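Local coordinates for protein ribose 5-phosphate isomerase (Trypanosoma cruzi, PDB 3M1P) that probably interconverts ribose 5-phosphate and ribulose 5-phosphate as a type B isomerase that assembles from four copies of the chain, at residues A[21-26]-A[115-120]; A[25-30]-A[123-128]. The protein carries 1 engineered substitution. All coordinates share one frame; numbering follows the deposited sequence.

Contact 1: residues A[21-26]-A[115-120]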
loop_
_atom_site.group_PDB
_atom_site.type_symbol
_atom_site.label_atom_id
_atom_site.label_comp_id
_atom_site.label_asym_id
_atom_site.label_seq_id
_atom_site.Cartn_x
_atom_site.Cartn_y
_atom_site.Cartn_z
ATOM N N ILE A 21 -18.356 9.367 -8.648
ATOM C CA ILE A 21 -19.105 10.614 -8.878
ATOM C C ILE A 21 -19.187 11.416 -7.572
ATOM O O ILE A 21 -18.830 12.597 -7.530
ATOM C CB ILE A 21 -20.531 10.342 -9.464
ATOM C CG1 ILE A 21 -20.430 9.792 -10.888
ATOM C CG2 ILE A 21 -21.396 11.616 -9.425
ATOM C CD1 ILE A 21 -21.712 9.133 -11.417
ATOM N N LEU A 22 -19.616 10.742 -6.507
ATOM C CA LEU A 22 -19.675 11.342 -5.179
ATOM C C LEU A 22 -18.315 11.863 -4.682
ATOM O O LEU A 22 -18.235 12.984 -4.181
ATOM C CB LEU A 22 -20.301 10.361 -4.174
ATOM C CG LEU A 22 -20.432 10.849 -2.728
ATOM C CD1 LEU A 22 -21.331 12.088 -2.636
ATOM C CD2 LEU A 22 -20.928 9.742 -1.774
ATOM N N TYR A 23 -17.249 11.071 -4.826
ATOM C CA TYR A 23 -15.914 11.499 -4.328
ATOM C C TYR A 23 -15.402 12.775 -5.018
ATOM O O TYR A 23 -14.729 13.609 -4.394
ATOM C CB TYR A 23 -14.863 10.370 -4.424
ATOM C CG TYR A 23 -15.263 9.074 -3.729
ATOM C CD1 TYR A 23 -16.121 9.088 -2.613
ATOM C CD2 TYR A 23 -14.792 7.841 -4.180
ATOM C CE1 TYR A 23 -16.494 7.917 -1.977
ATOM C CE2 TYR A 23 -15.156 6.659 -3.545
ATOM C CZ TYR A 23 -16.012 6.704 -2.442
ATOM O OH TYR A 23 -16.388 5.552 -1.793
ATOM N N VAL A 24 -15.724 12.914 -6.301
ATOM C CA VAL A 24 -15.370 14.113 -7.062
ATOM C C VAL A 24 -16.089 15.339 -6.484
ATOM O O VAL A 24 -15.466 16.376 -6.233
ATOM C CB VAL A 24 -15.681 13.930 -8.573
ATOM C CG1 VAL A 24 -15.518 15.247 -9.326
ATOM C CG2 VAL A 24 -14.778 12.838 -9.168
ATOM N N LYS A 25 -17.393 15.201 -6.251
ATOM C CA LYS A 25 -18.165 16.259 -5.594
ATOM C C LYS A 25 -17.618 16.584 -4.207
ATOM O O LYS A 25 -17.574 17.750 -3.817
ATOM C CB LYS A 25 -19.646 15.877 -5.508
ATOM C CG LYS A 25 -20.343 15.847 -6.848
ATOM C CD LYS A 25 -21.756 15.349 -6.712
ATOM C CE LYS A 25 -22.481 15.495 -8.031
ATOM N NZ LYS A 25 -23.608 14.533 -8.098
ATOM N N GLU A 26 -17.175 15.560 -3.476
ATOM C CA GLU A 26 -16.659 15.774 -2.116
ATOM C C GLU A 26 -15.397 16.627 -2.078
ATOM O O GLU A 26 -15.160 17.321 -1.092
ATOM C CB GLU A 26 -16.409 14.454 -1.391
ATOM C CG GLU A 26 -17.657 13.666 -1.069
ATOM C CD GLU A 26 -17.385 12.599 -0.034
ATOM O OE1 GLU A 26 -17.561 11.398 -0.332
ATOM O OE2 GLU A 26 -16.976 12.975 1.086
ATOM N N THR A 115 -7.366 -1.424 -4.093
ATOM C CA THR A 115 -7.433 -0.304 -3.164
ATOM C C THR A 115 -8.866 -0.178 -2.616
ATOM O O THR A 115 -9.831 -0.175 -3.381
ATOM C CB THR A 115 -6.955 1.005 -3.889
ATOM O OG1 THR A 115 -5.635 0.800 -4.406
ATOM C CG2 THR A 115 -6.943 2.208 -2.968
ATOM N N GLY A 116 -9.010 -0.113 -1.294
ATOM C CA GLY A 116 -10.337 0.012 -0.686
ATOM C C GLY A 116 -11.005 1.321 -1.077
ATOM O O GLY A 116 -10.314 2.325 -1.274
ATOM N N VAL A 117 -12.338 1.318 -1.190
ATOM C CA VAL A 117 -13.084 2.528 -1.596
ATOM C C VAL A 117 -12.745 3.776 -0.776
ATOM O O VAL A 117 -12.699 4.871 -1.323
ATOM C CB VAL A 117 -14.661 2.341 -1.680
ATOM C CG1 VAL A 117 -15.055 1.252 -2.688
ATOM C CG2 VAL A 117 -15.286 2.049 -0.329
ATOM N N GLU A 118 -12.488 3.630 0.522
ATOM C CA GLU A 118 -12.191 4.821 1.341
ATOM C C GLU A 118 -10.823 5.429 1.022
ATOM O O GLU A 118 -10.632 6.628 1.195
ATOM C CB GLU A 118 -12.348 4.546 2.848
ATOM C CG GLU A 118 -13.814 4.310 3.316
ATOM C CD GLU A 118 -14.746 5.447 2.933
ATOM O OE1 GLU A 118 -14.397 6.626 3.172
ATOM O OE2 GLU A 118 -15.824 5.157 2.384
ATOM N N VAL A 119 -9.884 4.598 0.564
ATOM C CA VAL A 119 -8.596 5.091 0.083
ATOM C C VAL A 119 -8.758 5.687 -1.314
ATOM O O VAL A 119 -8.141 6.703 -1.627
ATOM C CB VAL A 119 -7.494 4.003 0.137
ATOM C CG1 VAL A 119 -6.162 4.504 -0.437
ATOM C CG2 VAL A 119 -7.298 3.541 1.584
ATOM N N ILE A 120 -9.610 5.071 -2.136
ATOM C CA ILE A 120 -9.922 5.616 -3.456
ATOM C C ILE A 120 -10.534 6.999 -3.282
ATOM O O ILE A 120 -10.138 7.948 -3.960
ATOM C CB ILE A 120 -10.849 4.677 -4.283
ATOM C CG1 ILE A 120 -10.067 3.444 -4.745
ATOM C CG2 ILE A 120 -11.435 5.427 -5.501
ATOM C CD1 ILE A 120 -10.919 2.324 -5.404
HETATM O O HOH W 1 -17.464 5.779 0.674
#
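Tyr23 lays its phenol across the start of helix 117-129 and is the one residue of 21-26 that touches 115-120. Its CB points toward the other segment, and its side chain meets that of Val117 at about a right angle. The tight part is here. The closest approach is from Tyr23 OH to Val117 CB, 3.6 Å. The CG of Tyr23 stands beside the backbone N and anti to the carbonyl carbon (chi1 -55°). This carries the ring toward Val117 and Ile120. The backbone O of Val117 lies obliquely to the ring, 3.8 Å from Tyr23 CE2. Ile120 also approaches obliquely but is a more distant neighbour, with its methyl CG2 4.3 Å from Tyr23 CD2. No direct hydrogen bond joins the segments.

The loose part is where the same hydroxyl turns to a water and Glu118. The water oxygen lies in the plane of the ring, at its edge, 2.7 Å from Tyr23 OH. Glu118 CB starts out away from Tyr23, but the bent chain brings OE2 to 4.2 Å from Tyr23 OH. The water-carboxylate distance is implausibly short, so a bridge through this water is doubtful in detail. Glu26 OE1 also lies at the ring edge, and Glu26 OE2 forms a salt bridge with Arg121, one turn after Val117.

The start of helix 117-129 lies at a subunit interface: Gly116, its N-cap, bonds through its backbone to a second subunit, whose Arg113 packs on Val117 and Glu118. The two helices are neighbours in a Rossmann-like alpha/beta fold, where Ile16 covers Val117 and Ile120, and Ile21 and Val24 rest on parallel strands 3-9 and 31-35.

Contact 2: residues A[25-30]-A[123-128]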
loop_
_atom_site.group_PDB
_atom_site.type_symbol
_atom_site.label_atom_id
_atom_site.label_comp_id
_atom_site.label_asym_id
_atom_site.label_seq_id
_atom_site.Cartn_x
_atom_site.Cartn_y
_atom_site.Cartn_z
ATOM N N LYS A 25 -17.393 15.201 -6.251
ATOM C CA LYS A 25 -18.165 16.259 -5.594
ATOM C C LYS A 25 -17.618 16.584 -4.207
ATOM O O LYS A 25 -17.574 17.750 -3.817
ATOM C CB LYS A 25 -19.646 15.877 -5.508
ATOM C CG LYS A 25 -20.343 15.847 -6.848
ATOM C CD LYS A 25 -21.756 15.349 -6.712
ATOM C CE LYS A 25 -22.481 15.495 -8.031
ATOM N NZ LYS A 25 -23.608 14.533 -8.098
ATOM N N GLU A 26 -17.175 15.560 -3.476
ATOM C CA GLU A 26 -16.659 15.774 -2.116
ATOM C C GLU A 26 -15.397 16.627 -2.078
ATOM O O GLU A 26 -15.160 17.321 -1.092
ATOM C CB GLU A 26 -16.409 14.454 -1.391
ATOM C CG GLU A 26 -17.657 13.666 -1.069
ATOM C CD GLU A 26 -17.385 12.599 -0.034
ATOM O OE1 GLU A 26 -17.561 11.398 -0.332
ATOM O OE2 GLU A 26 -16.976 12.975 1.086
ATOM N N ALA A 27 -14.594 16.570 -3.149
ATOM C CA ALA A 27 -13.416 17.435 -3.305
ATOM C C ALA A 27 -13.747 18.930 -3.261
ATOM O O ALA A 27 -12.900 19.757 -2.920
ATOM C CB ALA A 27 -12.672 17.092 -4.596
ATOM N N GLY A 28 -14.986 19.272 -3.606
ATOM C CA GLY A 28 -15.434 20.663 -3.619
ATOM C C GLY A 28 -16.519 20.889 -4.655
ATOM O O GLY A 28 -16.598 20.172 -5.651
ATOM N N ASP A 29 -17.369 21.875 -4.394
ATOM C CA ASP A 29 -18.430 22.296 -5.313
ATOM C C ASP A 29 -17.918 22.741 -6.689
ATOM O O ASP A 29 -18.644 22.659 -7.677
ATOM C CB ASP A 29 -19.217 23.448 -4.691
ATOM C CG ASP A 29 -19.986 23.036 -3.452
ATOM O OD1 ASP A 29 -19.988 21.831 -3.099
ATOM O OD2 ASP A 29 -20.594 23.935 -2.833
ATOM N N GLU A 30 -16.680 23.214 -6.753
ATOM C CA GLU A 30 -16.081 23.589 -8.032
ATOM C C GLU A 30 -15.742 22.408 -8.963
ATOM O O GLU A 30 -15.370 22.630 -10.112
ATOM C CB GLU A 30 -14.838 24.453 -7.833
ATOM C CG GLU A 30 -13.594 23.665 -7.419
ATOM C CD GLU A 30 -13.329 23.730 -5.926
ATOM O OE1 GLU A 30 -14.258 23.466 -5.122
ATOM O OE2 GLU A 30 -12.184 24.064 -5.567
ATOM N N ILE A 123 -7.736 9.296 -2.364
ATOM C CA ILE A 123 -6.945 9.522 -3.574
ATOM C C ILE A 123 -7.613 10.570 -4.486
ATOM O O ILE A 123 -6.967 11.534 -4.903
ATOM C CB ILE A 123 -6.706 8.200 -4.331
ATOM C CG1 ILE A 123 -5.728 7.311 -3.561
ATOM C CG2 ILE A 123 -6.201 8.430 -5.785
ATOM C CD1 ILE A 123 -5.691 5.888 -4.093
ATOM N N ILE A 124 -8.899 10.390 -4.782
ATOM C CA ILE A 124 -9.595 11.300 -5.700
ATOM C C ILE A 124 -9.616 12.727 -5.152
ATOM O O ILE A 124 -9.281 13.663 -5.862
ATOM C CB ILE A 124 -11.015 10.774 -6.079
ATOM C CG1 ILE A 124 -10.869 9.588 -7.035
ATOM C CG2 ILE A 124 -11.888 11.886 -6.728
ATOM C CD1 ILE A 124 -12.134 8.784 -7.209
ATOM N N ILE A 125 -9.950 12.872 -3.871
ATOM C CA ILE A 125 -9.999 14.182 -3.229
ATOM C C ILE A 125 -8.635 14.863 -3.197
ATOM O O ILE A 125 -8.515 16.028 -3.571
ATOM C CB ILE A 125 -10.648 14.087 -1.807
ATOM C CG1 ILE A 125 -12.159 13.784 -1.941
ATOM C CG2 ILE A 125 -10.321 15.348 -0.949
ATOM C CD1 ILE A 125 -12.820 13.174 -0.680
ATOM N N THR A 126 -7.610 14.132 -2.765
ATOM C CA THR A 126 -6.254 14.662 -2.717
ATOM C C THR A 126 -5.737 15.085 -4.105
ATOM O O THR A 126 -5.143 16.145 -4.257
ATOM C CB THR A 126 -5.285 13.630 -2.089
ATOM O OG1 THR A 126 -5.820 13.186 -0.839
ATOM C CG2 THR A 126 -3.904 14.246 -1.887
ATOM N N PHE A 127 -5.972 14.240 -5.099
ATOM C CA PHE A 127 -5.609 14.525 -6.478
ATOM C C PHE A 127 -6.247 15.834 -6.965
ATOM O O PHE A 127 -5.563 16.694 -7.512
ATOM C CB PHE A 127 -6.084 13.375 -7.354
ATOM C CG PHE A 127 -5.617 13.455 -8.769
ATOM C CD1 PHE A 127 -4.355 13.006 -9.117
ATOM C CD2 PHE A 127 -6.468 13.950 -9.773
ATOM C CE1 PHE A 127 -3.927 13.059 -10.449
ATOM C CE2 PHE A 127 -6.052 14.002 -11.105
ATOM C CZ PHE A 127 -4.777 13.566 -11.443
ATOM N N LEU A 128 -7.552 15.982 -6.748
ATOM C CA LEU A 128 -8.277 17.147 -7.263
ATOM C C LEU A 128 -7.909 18.430 -6.529
ATOM O O LEU A 128 -7.786 19.485 -7.153
ATOM C CB LEU A 128 -9.791 16.913 -7.248
ATOM C CG LEU A 128 -10.282 15.832 -8.214
ATOM C CD1 LEU A 128 -11.751 15.526 -7.996
ATOM C CD2 LEU A 128 -10.006 16.219 -9.677
#
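Ala27 sets its methyl against Leu128 near the end of helix 17-26. Its CB points toward segment 123-128 and lies 3.9 Å from Leu128 CD1. The CB of Leu128 is just as near, so the methyl touches both the root and one branch of the leucine. The CB of Leu128 points back at Ala27 in turn.

Ile125 covers the neighbouring backbone. Its CG1 lies 3.9 Å from the backbone N of Ala27 and 4.3 Å from Ala27 CB. The chain then runs on nearly extended (chi2 159°). This carries CD1 past Ala27 to Glu26, where it meets CB at 3.9 Å. Ile125 thus lies along two successive residues. It touches the aliphatic root of Glu26, while Glu26 OE2 turns to Arg121.

The small side chain of Ala27 goes with a close backbone approach. The CA atoms of Ala27 and Ile125 are 4.7 Å apart. Gly28 follows with positive phi (151°) and departs from helical angles. Its N bonds to Lys25 O at 3.0 Å. Beyond it the chain leads into strand 31-35. The pair is a side-by-side helix packing against the parallel sheet, as in the Rossmann-like alpha/beta fold of type B ribose 5-phosphate isomerases. Other sides of helix 117-129 face the rest of that fold: Ile123 and Phe127 pack on strand 107-111, and Thr126 on helix 93-101.

No hydrogen bond or salt bridge joins the two segments. Gln129 NE2, just past the second segment, donates to Ala27 O and satisfies that carbonyl. The contact itself therefore rests on shape and the burial of apolar groups, with polar links placed at its borders.

How the contacts relate
Both contacts join helix 17-26 to helix 117-129, and their centres are 9 Å apart. Contact 1 takes the start of the second helix and contact 2 lies further along it. They share Lys25 and Glu26 and touch directly, with Tyr23 O 3.6 Å from Ile125 CG1. Each is partly buried. Contact 1 centres on an aromatic ring with a polar, watery end, and it borders two other subunits. Contact 2 is aliphatic across its interface, and no other chain of the assembly touches its segments. Between them, Val24 packs on Ile124 and Leu128. The Glu26-Arg121 salt bridge ties the same two helices alongside both contacts.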